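Local structure of alkaline phosphatase D (Bacillus subtilis, 2YEQ) at residues A[345-348]-A[352-355]; A[284-289]-A[295-300]; A[332-337]-A[357-362]; A[340-345]-A[427-432]. The protein hydrolyses phosphate esters, acting as a phosphodiesterase and alkaline phosphatase whose active site contains iron and calcium. One frame throughout, in Å; residues are numbered along the deposited sequence.

Contact 1: A[345-348]-A[352-355]; sequences PIYS and WDGY. With PE5 (3,6,9,12,15,18,21,24-octaoxahexacosan-1-ol), chain E.
Tyr347 meets Asp353 along the inner part of its side chain and a bound polyether along the outer part. Its CB is directed toward the other segment, and Tyr347 CB lies 3.9 Å from Asp353 CB. With CG anti to the carbonyl carbon (chi1 -70°), the ring reaches the aspartate first through Tyr347 CD1, 3.3 Å from Asp353 OD2; Tyr347 CE1 is already farther, at 3.8 Å from that same Asp353 OD2. The side chains cross at about a right angle, with ring and carboxylate planes 55° apart; Asp353 OD2 lies oblique to the ring, neither over its face nor at its edge. Further out the neighbour changes: PE5 C1 sits over one ring face, offset toward the rim and 3.4 Å from Tyr347 CZ, and Tyr347 OH is 3.7 Å from the same PE5 C1. In the ring plane, at its edge, lies a water that accepts from Ser348 N at 2.8 Å and donates to Asp353 OD2 at 2.7 Å, a polar bridge between the segments. The other carboxylate oxygen, Asp353 OD1, forms a salt bridge with Arg359 of helix 356-368, a second hold on the same group. The buried contact spans a three-residue connection: strand 347-348 pairs antiparallel with strand 291-292, while the 3-10 segment 352-354 leads through the N-cap residue Tyr355 into helix 356-368.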
loop_
_atom_site.group_PDB
_atom_site.type_symbol
_atom_site.label_atom_id
_atom_site.label_comp_id
_atom_site.label_asym_id
_atom_site.label_seq_id
_atom_site.Cartn_x
_atom_site.Cartn_y
_atom_site.Cartn_z
ATOM N N PRO A 345 2.208 8.918 -28.678
ATOM C CA PRO A 345 1.867 8.499 -27.315
ATOM C C PRO A 345 2.949 8.906 -26.303
ATOM O O PRO A 345 4.116 9.091 -26.678
ATOM C CB PRO A 345 1.770 6.987 -27.424
ATOM C CG PRO A 345 2.559 6.618 -28.637
ATOM C CD PRO A 345 2.438 7.767 -29.564
ATOM N N ILE A 346 2.535 9.089 -25.045
ATOM C CA ILE A 346 3.416 9.412 -23.915
ATOM C C ILE A 346 2.925 8.568 -22.717
ATOM O O ILE A 346 1.716 8.554 -22.411
ATOM C CB ILE A 346 3.377 10.885 -23.587
ATOM C CG1 ILE A 346 3.886 11.709 -24.775
ATOM C CG2 ILE A 346 4.220 11.227 -22.304
ATOM C CD1 ILE A 346 3.454 13.140 -24.707
ATOM N N TYR A 347 3.856 7.831 -22.102
ATOM C CA TYR A 347 3.559 6.843 -21.069
ATOM C C TYR A 347 4.427 7.058 -19.833
ATOM O O TYR A 347 5.536 7.605 -19.926
ATOM C CB TYR A 347 3.814 5.451 -21.597
ATOM C CG TYR A 347 2.799 5.038 -22.645
ATOM C CD1 TYR A 347 1.459 4.880 -22.309
ATOM C CD2 TYR A 347 3.176 4.827 -23.966
ATOM C CE1 TYR A 347 0.524 4.519 -23.255
ATOM C CE2 TYR A 347 2.251 4.456 -24.927
ATOM C CZ TYR A 347 0.925 4.306 -24.564
ATOM O OH TYR A 347 -0.002 3.945 -25.498
ATOM N N SER A 348 3.929 6.588 -18.687
ATOM C CA SER A 348 4.703 6.606 -17.445
ATOM C C SER A 348 5.707 5.486 -17.451
ATOM O O SER A 348 5.349 4.314 -17.485
ATOM C CB SER A 348 3.795 6.474 -16.222
ATOM O OG SER A 348 4.563 6.193 -15.061
ATOM N N TRP A 352 3.238 0.159 -15.330
ATOM C CA TRP A 352 3.263 -1.028 -16.178
ATOM C C TRP A 352 3.401 -0.672 -17.684
ATOM O O TRP A 352 3.997 -1.453 -18.432
ATOM C CB TRP A 352 2.045 -1.926 -15.972
ATOM C CG TRP A 352 2.025 -2.714 -14.702
ATOM C CD1 TRP A 352 1.718 -2.237 -13.456
ATOM C CD2 TRP A 352 2.307 -4.085 -14.540
ATOM N NE1 TRP A 352 1.784 -3.231 -12.545
ATOM C CE2 TRP A 352 2.159 -4.379 -13.179
ATOM C CE3 TRP A 352 2.690 -5.112 -15.414
ATOM C CZ2 TRP A 352 2.334 -5.647 -12.675
ATOM C CZ3 TRP A 352 2.865 -6.343 -14.922
ATOM C CH2 TRP A 352 2.692 -6.620 -13.560
ATOM N N ASP A 353 2.920 0.495 -18.105
ATOM C CA ASP A 353 3.138 0.964 -19.476
ATOM C C ASP A 353 4.661 1.082 -19.817
ATOM O O ASP A 353 5.030 1.083 -20.999
ATOM C CB ASP A 353 2.521 2.332 -19.703
ATOM C CG ASP A 353 1.002 2.292 -20.035
ATOM O OD1 ASP A 353 0.509 1.303 -20.635
ATOM O OD2 ASP A 353 0.336 3.295 -19.689
ATOM N N GLY A 354 5.498 1.219 -18.782
ATOM C CA GLY A 354 6.968 1.313 -18.927
ATOM C C GLY A 354 7.605 -0.053 -19.079
ATOM O O GLY A 354 8.802 -0.156 -19.380
ATOM N N TYR A 355 6.808 -1.090 -18.805
ATOM C CA TYR A 355 7.222 -2.473 -18.834
ATOM C C TYR A 355 6.203 -3.285 -19.655
ATOM O O TYR A 355 5.665 -4.275 -19.167
ATOM C CB TYR A 355 7.355 -3.042 -17.412
ATOM C CG TYR A 355 8.405 -2.306 -16.557
ATOM C CD1 TYR A 355 8.158 -1.027 -16.074
ATOM C CD2 TYR A 355 9.658 -2.887 -16.295
ATOM C CE1 TYR A 355 9.106 -0.336 -15.329
ATOM C CE2 TYR A 355 10.613 -2.214 -15.510
ATOM C CZ TYR A 355 10.334 -0.927 -15.049
ATOM O OH TYR A 355 11.238 -0.207 -14.315
HETATM C C48 PE5 E . -0.441 -1.041 -25.384
HETATM C C50 PE5 E . 1.031 -1.027 -24.966
HETATM O O1 PE5 E . 1.251 -0.141 -23.851
HETATM C C1 PE5 E . 1.964 1.078 -24.119
HETATM C C2 PE5 E . 3.447 0.988 -23.739
HETATM O O2 PE5 E . 4.343 0.755 -24.853
HETATM O O HOH W 1 1.354 5.585 -18.600
#

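Contact 2: A[284-289]-A[295-300]; sequences DQANND and SDESRN. With NA (sodium ion), chain B; EDO (1,2-ethanediol), chain L.
Asn287 N donates to Glu297 OE2 at 2.7 Å in a nearly straight bond (165°), meeting the oxygen from above the carboxylate plane. Glu297 gets there by an extended chain with CG anti to its own backbone N (chi1 -169°). Beside this bond Ala286 CB presses on Ser298 CA at 3.5 Å, tighter than usual for two carbons, and the amide of Asn287 lies against the Ser295 hydroxyl. Trading Asn287 for an alanine would remove that amide and probably leave the Ser295 hydroxyl without its close polar neighbour across the contact. In the next shell one water links Glu297 OE2 to Gln285 O and to Asn288 N. Ser295 is itself set by a capping box: Ser298 N donates to Ser295 OG at 3.2 Å, and Ser295 N to Ser298 OG at 3.0 Å. At the start of the loop a sodium ion is coordinated by Asp284 OD1 at 2.2 Å, Gln285 OE1 at 2.4 Å and four waters. One of those waters donates to Gln285 O. Lys292 of strand 291-292 bonds the carbonyls of Asn287 and Asp289, so the loop bonds both to that strand and, through Glu297, to the short, weakly bonded helix at about 296-299.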
loop_
_atom_site.group_PDB
_atom_site.type_symbol
_atom_site.label_atom_id
_atom_site.label_comp_id
_atom_site.label_asym_id
_atom_site.label_seq_id
_atom_site.Cartn_x
_atom_site.Cartn_y
_atom_site.Cartn_z
ATOM N N ASP A 284 15.476 -1.353 -14.528
ATOM C CA ASP A 284 15.508 0.094 -14.468
ATOM C C ASP A 284 14.453 0.648 -15.393
ATOM O O ASP A 284 14.163 0.050 -16.447
ATOM C CB ASP A 284 16.900 0.577 -14.919
ATOM C CG ASP A 284 17.250 1.965 -14.448
ATOM O OD1 ASP A 284 16.563 2.569 -13.558
ATOM O OD2 ASP A 284 18.254 2.476 -15.020
ATOM N N GLN A 285 13.899 1.796 -15.023
ATOM C CA GLN A 285 12.987 2.514 -15.902
ATOM C C GLN A 285 13.684 2.960 -17.218
ATOM O O GLN A 285 14.804 3.483 -17.205
ATOM C CB GLN A 285 12.377 3.730 -15.221
ATOM C CG GLN A 285 11.613 3.414 -13.917
ATOM C CD GLN A 285 12.491 3.510 -12.691
ATOM O OE1 GLN A 285 13.735 3.501 -12.816
ATOM N NE2 GLN A 285 11.874 3.598 -11.487
ATOM N N ALA A 286 12.983 2.753 -18.330
ATOM C CA ALA A 286 13.456 3.127 -19.657
ATOM C C ALA A 286 13.321 4.596 -19.885
ATOM O O ALA A 286 12.528 5.286 -19.212
ATOM C CB ALA A 286 12.656 2.371 -20.727
ATOM N N ASN A 287 14.110 5.092 -20.845
ATOM C CA ASN A 287 14.036 6.461 -21.335
ATOM C C ASN A 287 14.253 7.510 -20.285
ATOM O O ASN A 287 13.640 8.599 -20.348
ATOM C CB ASN A 287 12.697 6.745 -22.064
ATOM C CG ASN A 287 12.347 5.704 -23.132
ATOM O OD1 ASN A 287 11.163 5.319 -23.302
ATOM N ND2 ASN A 287 13.350 5.261 -23.871
ATOM N N ASN A 288 15.153 7.225 -19.336
ATOM C CA ASN A 288 15.440 8.142 -18.229
ATOM C C ASN A 288 14.240 8.419 -17.316
ATOM O O ASN A 288 14.201 9.453 -16.627
ATOM C CB ASN A 288 15.999 9.481 -18.748
ATOM C CG ASN A 288 17.420 9.355 -19.270
ATOM O OD1 ASN A 288 17.747 9.923 -20.293
ATOM N ND2 ASN A 288 18.257 8.611 -18.567
ATOM N N ASP A 289 13.266 7.507 -17.305
ATOM C CA ASP A 289 12.118 7.632 -16.396
ATOM C C ASP A 289 11.220 8.805 -16.802
ATOM O O ASP A 289 11.372 9.401 -17.877
ATOM C CB ASP A 289 12.606 7.785 -14.925
ATOM C CG ASP A 289 11.635 7.163 -13.883
ATOM O OD1 ASP A 289 10.434 6.909 -14.213
ATOM O OD2 ASP A 289 12.083 6.933 -12.737
ATOM N N SER A 295 9.634 3.353 -26.758
ATOM C CA SER A 295 10.881 3.258 -27.502
ATOM C C SER A 295 11.273 1.813 -27.550
ATOM O O SER A 295 10.645 0.963 -26.895
ATOM C CB SER A 295 11.980 4.076 -26.812
ATOM O OG SER A 295 12.315 3.535 -25.541
ATOM N N ASP A 296 12.332 1.522 -28.303
ATOM C CA ASP A 296 12.870 0.177 -28.328
ATOM C C ASP A 296 13.349 -0.220 -26.938
ATOM O O ASP A 296 13.249 -1.376 -26.550
ATOM C CB ASP A 296 14.018 0.073 -29.337
ATOM C CG ASP A 296 13.545 0.283 -30.777
ATOM O OD1 ASP A 296 12.635 -0.447 -31.230
ATOM O OD2 ASP A 296 14.062 1.205 -31.437
ATOM N N GLU A 297 13.885 0.740 -26.205
ATOM C CA GLU A 297 14.297 0.514 -24.830
ATOM C C GLU A 297 13.107 0.057 -23.949
ATOM O O GLU A 297 13.161 -0.989 -23.294
ATOM C CB GLU A 297 14.915 1.809 -24.302
ATOM C CG GLU A 297 15.635 1.712 -22.973
ATOM C CD GLU A 297 16.446 2.990 -22.667
ATOM O OE1 GLU A 297 17.331 3.363 -23.473
ATOM O OE2 GLU A 297 16.218 3.609 -21.619
ATOM N N SER A 298 12.032 0.837 -23.925
ATOM C CA SER A 298 10.889 0.475 -23.076
ATOM C C SER A 298 10.244 -0.814 -23.552
ATOM O O SER A 298 9.829 -1.643 -22.727
ATOM C CB SER A 298 9.861 1.595 -22.983
ATOM O OG SER A 298 9.190 1.783 -24.207
ATOM N N ARG A 299 10.216 -1.018 -24.871
ATOM C CA ARG A 299 9.575 -2.213 -25.457
ATOM C C ARG A 299 10.441 -3.470 -25.407
ATOM O O ARG A 299 9.950 -4.540 -25.729
ATOM C CB ARG A 299 9.124 -1.945 -26.909
ATOM C CG ARG A 299 7.963 -0.935 -27.055
ATOM C CD ARG A 299 7.508 -0.764 -28.526
ATOM N NE ARG A 299 8.599 -0.262 -29.378
ATOM C CZ ARG A 299 8.674 0.947 -29.948
ATOM N NH1 ARG A 299 7.701 1.844 -29.815
ATOM N NH2 ARG A 299 9.745 1.263 -30.677
ATOM N N ASN A 300 11.709 -3.371 -24.991
ATOM C CA ASN A 300 12.592 -4.556 -24.904
ATOM C C ASN A 300 11.894 -5.690 -24.155
ATOM O O ASN A 300 11.501 -5.514 -23.003
ATOM C CB ASN A 300 13.903 -4.163 -24.196
ATOM C CG ASN A 300 14.887 -5.308 -24.024
ATOM O OD1 ASN A 300 14.564 -6.475 -24.170
ATOM N ND2 ASN A 300 16.140 -4.948 -23.691
HETATM NA NA NA B . 15.911 4.516 -12.691
HETATM C C1 EDO L . 16.021 -1.862 -18.117
HETATM O O1 EDO L . 15.778 -0.578 -18.705
HETATM C C2 EDO L . 17.278 -1.836 -17.272
HETATM O O2 EDO L . 17.316 -2.917 -16.372
HETATM O O HOH W 2 16.850 4.959 -18.946
HETATM O O HOH W 3 15.721 5.116 -14.939
HETATM O O HOH W 4 14.665 6.378 -12.071
HETATM O O HOH W 5 17.885 5.623 -12.360
HETATM O O HOH W 6 15.950 4.020 -10.491
#

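Contact 3: A[332-337]-A[357-362]; sequences IFFAKW and AQRERV
Phe334 and Arg359 are brought together by first torsions of the same kind, each with CG anti to the backbone N, and by a bend at chi3 of the arginine (53°) that turns its end toward the loop backbone. The aliphatic part of Arg359 passes over the phenylalanine ring before the guanidinium is reached. Arg359 CG is 3.9 Å from Phe334 CZ, and Arg359 CD stands 4.2 Å from the centroid of the Phe334 ring, only 11° off the normal, a CH-pi contact over the face. Beyond the bend, Arg359 NH1 donates to Phe334 O at 2.8 Å. The bond is bent (145°): the nitrogen lies above the carbonyl plane, and the oxygen is tilted from the guanidinium plane. Phe334 is thus gripped twice by one residue, at its ring by methylenes and at its carbonyl by the charged end. Arg359 NH1 also forms a salt bridge with Asp353 OD1, while the amides of Phe334 and Ala335 donate to the carboxylate of Glu404, which braces the loop from strand 400-406. Leu389 of strand 384-390 also touches the Phe334 ring. A leucine in place of Arg359 would take away the guanidinium, and would probably leave Asp353 without its countercharge and Phe334 O without this donor. Chemically, the contact ties helix 356-368 to a loop without regular structure by burying a cationic group, whose charge is probably balanced by Asp353 and one of whose N-H groups is taken by a backbone carbonyl, while its hydrocarbon stem serves as apolar cover for an aromatic face.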
loop_
_atom_site.group_PDB
_atom_site.type_symbol
_atom_site.label_atom_id
_atom_site.label_comp_id
_atom_site.label_asym_id
_atom_site.label_seq_id
_atom_site.Cartn_x
_atom_site.Cartn_y
_atom_site.Cartn_z
ATOM N N ILE A 332 1.482 -0.137 -8.774
ATOM C CA ILE A 332 1.556 0.863 -9.824
ATOM C C ILE A 332 0.506 0.671 -10.941
ATOM O O ILE A 332 -0.071 -0.396 -11.119
ATOM C CB ILE A 332 2.993 0.884 -10.440
ATOM C CG1 ILE A 332 3.457 -0.528 -10.761
ATOM C CG2 ILE A 332 4.013 1.610 -9.491
ATOM C CD1 ILE A 332 4.637 -0.596 -11.760
ATOM N N PHE A 333 0.274 1.736 -11.679
ATOM C CA PHE A 333 -0.786 1.780 -12.694
ATOM C C PHE A 333 -0.628 0.668 -13.740
ATOM O O PHE A 333 0.374 0.601 -14.459
ATOM C CB PHE A 333 -0.801 3.151 -13.323
ATOM C CG PHE A 333 -2.146 3.586 -13.861
ATOM C CD1 PHE A 333 -2.654 3.050 -15.032
ATOM C CD2 PHE A 333 -2.865 4.583 -13.227
ATOM C CE1 PHE A 333 -3.904 3.484 -15.546
ATOM C CE2 PHE A 333 -4.083 5.031 -13.745
ATOM C CZ PHE A 333 -4.597 4.464 -14.896
ATOM N N PHE A 334 -1.636 -0.210 -13.814
ATOM C CA PHE A 334 -1.580 -1.406 -14.646
ATOM C C PHE A 334 -2.178 -1.210 -16.054
ATOM O O PHE A 334 -1.643 -1.742 -17.044
ATOM C CB PHE A 334 -2.308 -2.544 -13.949
ATOM C CG PHE A 334 -2.223 -3.857 -14.655
ATOM C CD1 PHE A 334 -1.131 -4.690 -14.473
ATOM C CD2 PHE A 334 -3.258 -4.292 -15.483
ATOM C CE1 PHE A 334 -1.052 -5.918 -15.127
ATOM C CE2 PHE A 334 -3.181 -5.513 -16.140
ATOM C CZ PHE A 334 -2.094 -6.327 -15.963
ATOM N N ALA A 335 -3.296 -0.496 -16.141
ATOM C CA ALA A 335 -3.970 -0.304 -17.421
ATOM C C ALA A 335 -3.165 0.611 -18.330
ATOM O O ALA A 335 -2.257 1.314 -17.870
ATOM C CB ALA A 335 -5.390 0.241 -17.225
ATOM N N LYS A 336 -3.506 0.595 -19.624
ATOM C CA LYS A 336 -2.999 1.578 -20.576
ATOM C C LYS A 336 -3.351 2.974 -20.099
ATOM O O LYS A 336 -4.490 3.242 -19.695
ATOM C CB LYS A 336 -3.579 1.316 -21.984
ATOM C CG LYS A 336 -3.236 2.348 -23.045
ATOM C CD LYS A 336 -3.958 2.036 -24.396
ATOM C CE LYS A 336 -4.022 3.240 -25.343
ATOM N NZ LYS A 336 -4.967 4.326 -24.949
ATOM N N TRP A 337 -2.391 3.892 -20.193
ATOM C CA TRP A 337 -2.545 5.208 -19.610
ATOM C C TRP A 337 -1.782 6.230 -20.422
ATOM O O TRP A 337 -0.742 6.780 -19.991
ATOM C CB TRP A 337 -2.055 5.132 -18.153
ATOM C CG TRP A 337 -2.452 6.232 -17.216
ATOM C CD1 TRP A 337 -3.571 6.978 -17.247
ATOM C CD2 TRP A 337 -1.728 6.642 -16.043
ATOM N NE1 TRP A 337 -3.592 7.850 -16.184
ATOM C CE2 TRP A 337 -2.468 7.657 -15.430
ATOM C CE3 TRP A 337 -0.515 6.246 -15.468
ATOM C CZ2 TRP A 337 -2.040 8.300 -14.277
ATOM C CZ3 TRP A 337 -0.086 6.885 -14.325
ATOM C CH2 TRP A 337 -0.849 7.890 -13.732
ATOM N N ALA A 357 6.254 -5.470 -22.156
ATOM C CA ALA A 357 6.430 -6.898 -22.405
ATOM C C ALA A 357 6.101 -7.727 -21.187
ATOM O O ALA A 357 5.513 -8.808 -21.281
ATOM C CB ALA A 357 7.856 -7.216 -22.878
ATOM N N GLN A 358 6.525 -7.249 -20.029
ATOM C CA GLN A 358 6.152 -7.894 -18.781
ATOM C C GLN A 358 4.614 -7.944 -18.692
ATOM O O GLN A 358 4.050 -8.961 -18.314
ATOM C CB GLN A 358 6.721 -7.108 -17.597
ATOM C CG GLN A 358 6.165 -7.497 -16.252
ATOM C CD GLN A 358 6.667 -8.819 -15.757
ATOM O OE1 GLN A 358 7.609 -8.883 -14.972
ATOM N NE2 GLN A 358 6.027 -9.894 -16.182
ATOM N N ARG A 359 3.956 -6.841 -19.008
ATOM C CA ARG A 359 2.490 -6.818 -18.915
ATOM C C ARG A 359 1.866 -7.819 -19.898
ATOM O O ARG A 359 0.935 -8.555 -19.543
ATOM C CB ARG A 359 1.934 -5.426 -19.145
ATOM C CG ARG A 359 0.450 -5.353 -18.767
ATOM C CD ARG A 359 -0.047 -3.983 -18.776
ATOM N NE ARG A 359 0.246 -3.323 -20.026
ATOM C CZ ARG A 359 0.246 -2.018 -20.213
ATOM N NH1 ARG A 359 -0.058 -1.191 -19.231
ATOM N NH2 ARG A 359 0.548 -1.519 -21.406
ATOM N N GLU A 360 2.414 -7.877 -21.110
ATOM C CA GLU A 360 1.977 -8.849 -22.122
ATOM C C GLU A 360 2.061 -10.281 -21.637
ATOM O O GLU A 360 1.146 -11.078 -21.895
ATOM C CB GLU A 360 2.801 -8.713 -23.389
ATOM C CG GLU A 360 2.380 -7.585 -24.288
ATOM C CD GLU A 360 3.098 -7.639 -25.640
ATOM O OE1 GLU A 360 2.933 -8.661 -26.352
ATOM O OE2 GLU A 360 3.826 -6.667 -25.979
ATOM N N ARG A 361 3.134 -10.632 -20.927
ATOM C CA ARG A 361 3.274 -11.988 -20.423
ATOM C C ARG A 361 2.170 -12.314 -19.412
ATOM O O ARG A 361 1.612 -13.416 -19.432
ATOM C CB ARG A 361 4.659 -12.240 -19.806
ATOM C CG ARG A 361 5.818 -12.238 -20.840
ATOM C CD ARG A 361 7.120 -12.723 -20.205
ATOM N NE ARG A 361 7.780 -11.727 -19.335
ATOM C CZ ARG A 361 8.483 -10.667 -19.744
ATOM N NH1 ARG A 361 8.583 -10.344 -21.030
ATOM N NH2 ARG A 361 9.065 -9.881 -18.834
ATOM N N VAL A 362 1.848 -11.354 -18.546
ATOM C CA VAL A 362 0.792 -11.566 -17.570
ATOM C C VAL A 362 -0.581 -11.707 -18.258
ATOM O O VAL A 362 -1.333 -12.636 -17.970
ATOM C CB VAL A 362 0.746 -10.425 -16.510
ATOM C CG1 VAL A 362 -0.478 -10.597 -15.574
ATOM C CG2 VAL A 362 2.062 -10.377 -15.704
#

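Contact 4: A[340-345]-A[427-432]; sequences GTSASP and LKENPH. With EDO (1,2-ethanediol), chain C; EDO (1,2-ethanediol), chain T.
Glu429 is the residue of 427-432 that meets Gly340, Thr341 and Ser342, and it stands where helix 423-429 ends. Two residues before it, Leu427 O takes a weak bond from Asn430 N. At Glu429 CB points toward the loop, and a chain with CG anti to the backbone N (chi1 -171°) but bent at chi2 (56°) carries the carboxylate across. On the way Glu429 CG passes 3.6 Å from Gly340 O. The two oxygens then divide the work. Ser342 OG donates to Glu429 OE2 at 3.1 Å, on its syn lone pair; Glu429 OE1 receives a water at 2.6 Å that in turn accepts from Ser342 N at 3.0 Å, so Ser342 is held directly by its hydroxyl and indirectly by its amide. The loop is closed on itself by an ST motif, Ser344 N donating to Thr341 OG1 at 2.9 Å, and by a backbone bond from Thr341 N to Ser344 O. Next along the chain, Asn430 leaves helical geometry and uses its amide on the loop before strand 347-348, Asn430 OD1 accepting from Lys336 NZ and Asn430 ND2 donating to Asn338 O. One of two ethanediols, probably from the crystallisation liquor, lies beside Pro431 and His432, its O1 3.2 Å from His432 ND1 in a hydrogen bond; His432 NE2 bonds Lys336 O. The link to 340-345 itself is small, polar and partly water-mediated: an acidic side chain at a helix end takes a serine hydroxyl directly and that residue's amide through a water.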
loop_
_atom_site.group_PDB
_atom_site.type_symbol
_atom_site.label_atom_id
_atom_site.label_comp_id
_atom_site.label_asym_id
_atom_site.label_seq_id
_atom_site.Cartn_x
_atom_site.Cartn_y
_atom_site.Cartn_z
ATOM N N GLY A 340 -0.467 11.217 -24.235
ATOM C CA GLY A 340 -0.299 11.937 -25.499
ATOM C C GLY A 340 -1.477 11.653 -26.413
ATOM O O GLY A 340 -2.624 11.691 -25.974
ATOM N N THR A 341 -1.176 11.308 -27.661
ATOM C CA THR A 341 -2.188 11.044 -28.688
ATOM C C THR A 341 -1.900 9.679 -29.264
ATOM O O THR A 341 -0.871 9.077 -28.926
ATOM C CB THR A 341 -2.107 12.068 -29.830
ATOM O OG1 THR A 341 -0.863 11.911 -30.530
ATOM C CG2 THR A 341 -2.229 13.469 -29.310
ATOM N N SER A 342 -2.787 9.169 -30.123
ATOM C CA SER A 342 -2.543 7.863 -30.753
ATOM C C SER A 342 -1.254 7.873 -31.588
ATOM O O SER A 342 -0.514 6.893 -31.607
ATOM C CB SER A 342 -3.732 7.433 -31.628
ATOM O OG SER A 342 -4.785 6.935 -30.815
ATOM N N ALA A 343 -1.018 8.978 -32.290
ATOM C CA ALA A 343 0.133 9.117 -33.188
ATOM C C ALA A 343 1.421 9.365 -32.404
ATOM O O ALA A 343 2.478 8.839 -32.763
ATOM C CB ALA A 343 -0.096 10.264 -34.164
ATOM N N SER A 344 1.315 10.182 -31.356
ATOM C CA SER A 344 2.437 10.519 -30.486
ATOM C C SER A 344 2.105 10.184 -29.036
ATOM O O SER A 344 1.766 11.076 -28.264
ATOM C CB SER A 344 2.745 12.016 -30.548
ATOM O OG SER A 344 2.912 12.456 -31.872
ATOM N N PRO A 345 2.208 8.918 -28.678
ATOM C CA PRO A 345 1.867 8.499 -27.315
ATOM C C PRO A 345 2.949 8.906 -26.303
ATOM O O PRO A 345 4.116 9.091 -26.678
ATOM C CB PRO A 345 1.770 6.987 -27.424
ATOM C CG PRO A 345 2.559 6.618 -28.637
ATOM C CD PRO A 345 2.438 7.767 -29.564
ATOM N N LEU A 427 -9.109 10.810 -20.479
ATOM C CA LEU A 427 -10.283 9.920 -20.592
ATOM C C LEU A 427 -10.661 9.698 -22.060
ATOM O O LEU A 427 -10.966 8.581 -22.462
ATOM C CB LEU A 427 -11.477 10.494 -19.815
ATOM C CG LEU A 427 -11.373 10.549 -18.284
ATOM C CD1 LEU A 427 -12.626 11.164 -17.684
ATOM C CD2 LEU A 427 -11.148 9.198 -17.707
ATOM N N LYS A 428 -10.621 10.767 -22.846
ATOM C CA LYS A 428 -10.864 10.694 -24.290
ATOM C C LYS A 428 -9.913 9.696 -24.941
ATOM O O LYS A 428 -10.330 8.841 -25.718
ATOM C CB LYS A 428 -10.676 12.075 -24.933
ATOM C CG LYS A 428 -11.693 12.451 -25.999
ATOM C CD LYS A 428 -11.379 13.863 -26.566
ATOM C CE LYS A 428 -12.634 14.659 -26.928
ATOM N NZ LYS A 428 -12.452 15.504 -28.159
ATOM N N GLU A 429 -8.631 9.786 -24.595
ATOM C CA GLU A 429 -7.599 9.007 -25.260
ATOM C C GLU A 429 -7.580 7.572 -24.763
ATOM O O GLU A 429 -7.046 6.673 -25.427
ATOM C CB GLU A 429 -6.237 9.695 -25.056
ATOM C CG GLU A 429 -5.110 9.121 -25.869
ATOM C CD GLU A 429 -5.389 9.115 -27.370
ATOM O OE1 GLU A 429 -5.813 10.168 -27.889
ATOM O OE2 GLU A 429 -5.172 8.049 -27.998
ATOM N N ASN A 430 -8.197 7.340 -23.605
ATOM C CA ASN A 430 -8.129 6.036 -22.935
ATOM C C ASN A 430 -9.532 5.557 -22.528
ATOM O O ASN A 430 -9.865 5.575 -21.339
ATOM C CB ASN A 430 -7.213 6.132 -21.679
ATOM C CG ASN A 430 -5.783 6.517 -22.031
ATOM O OD1 ASN A 430 -5.009 5.658 -22.452
ATOM N ND2 ASN A 430 -5.459 7.803 -21.932
ATOM N N PRO A 431 -10.345 5.138 -23.508
ATOM C CA PRO A 431 -11.786 4.891 -23.264
ATOM C C PRO A 431 -12.078 3.705 -22.340
ATOM O O PRO A 431 -13.202 3.542 -21.889
ATOM C CB PRO A 431 -12.346 4.621 -24.684
ATOM C CG PRO A 431 -11.137 4.246 -25.510
ATOM C CD PRO A 431 -10.038 5.100 -24.951
ATOM N N HIS A 432 -11.097 2.856 -22.076
ATOM C CA HIS A 432 -11.249 1.829 -21.062
ATOM C C HIS A 432 -11.329 2.410 -19.626
ATOM O O HIS A 432 -11.771 1.724 -18.708
ATOM C CB HIS A 432 -10.110 0.811 -21.133
ATOM C CG HIS A 432 -8.755 1.424 -20.981
ATOM N ND1 HIS A 432 -8.136 2.119 -21.997
ATOM C CD2 HIS A 432 -7.924 1.495 -19.912
ATOM C CE1 HIS A 432 -6.976 2.586 -21.562
ATOM N NE2 HIS A 432 -6.817 2.210 -20.305
HETATM C C1 EDO C . -8.305 0.912 -25.542
HETATM O O1 EDO C . -7.854 2.240 -25.197
HETATM C C2 EDO C . -9.124 0.211 -24.457
HETATM O O2 EDO C . -8.469 -0.917 -23.821
HETATM C C1 EDO T . -7.110 5.035 -28.237
HETATM O O1 EDO T . -7.963 6.180 -28.380
HETATM C C2 EDO T . -7.906 3.751 -28.026
HETATM O O2 EDO T . -7.012 2.665 -27.745
HETATM O O HOH W 7 -5.255 10.772 -30.400
#

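Contacts 1 and 3 are buried, contact 2 partly so, and contact 4 lies at the surface. Contact 3 combines CH-pi packing with a buried charge; contact 1 relies on ring-to-carboxylate packing and one water; contacts 2 and 4 rest on carboxylates taking hydrogen bonds, with waters helping, and contact 2 adds a sodium ion. Contact 3 uses helix 356-368 and contact 1 the 3-10 segment leading into it; contact 1 is nested in the chain loop closed by contact 3, and the salt bridge of Asp353 with Arg359 joins them. Contacts 1 and 4 share Pro345. Contacts 3 and 4 interleave and meet through Lys336, whereas contacts 2 and 4 do not touch.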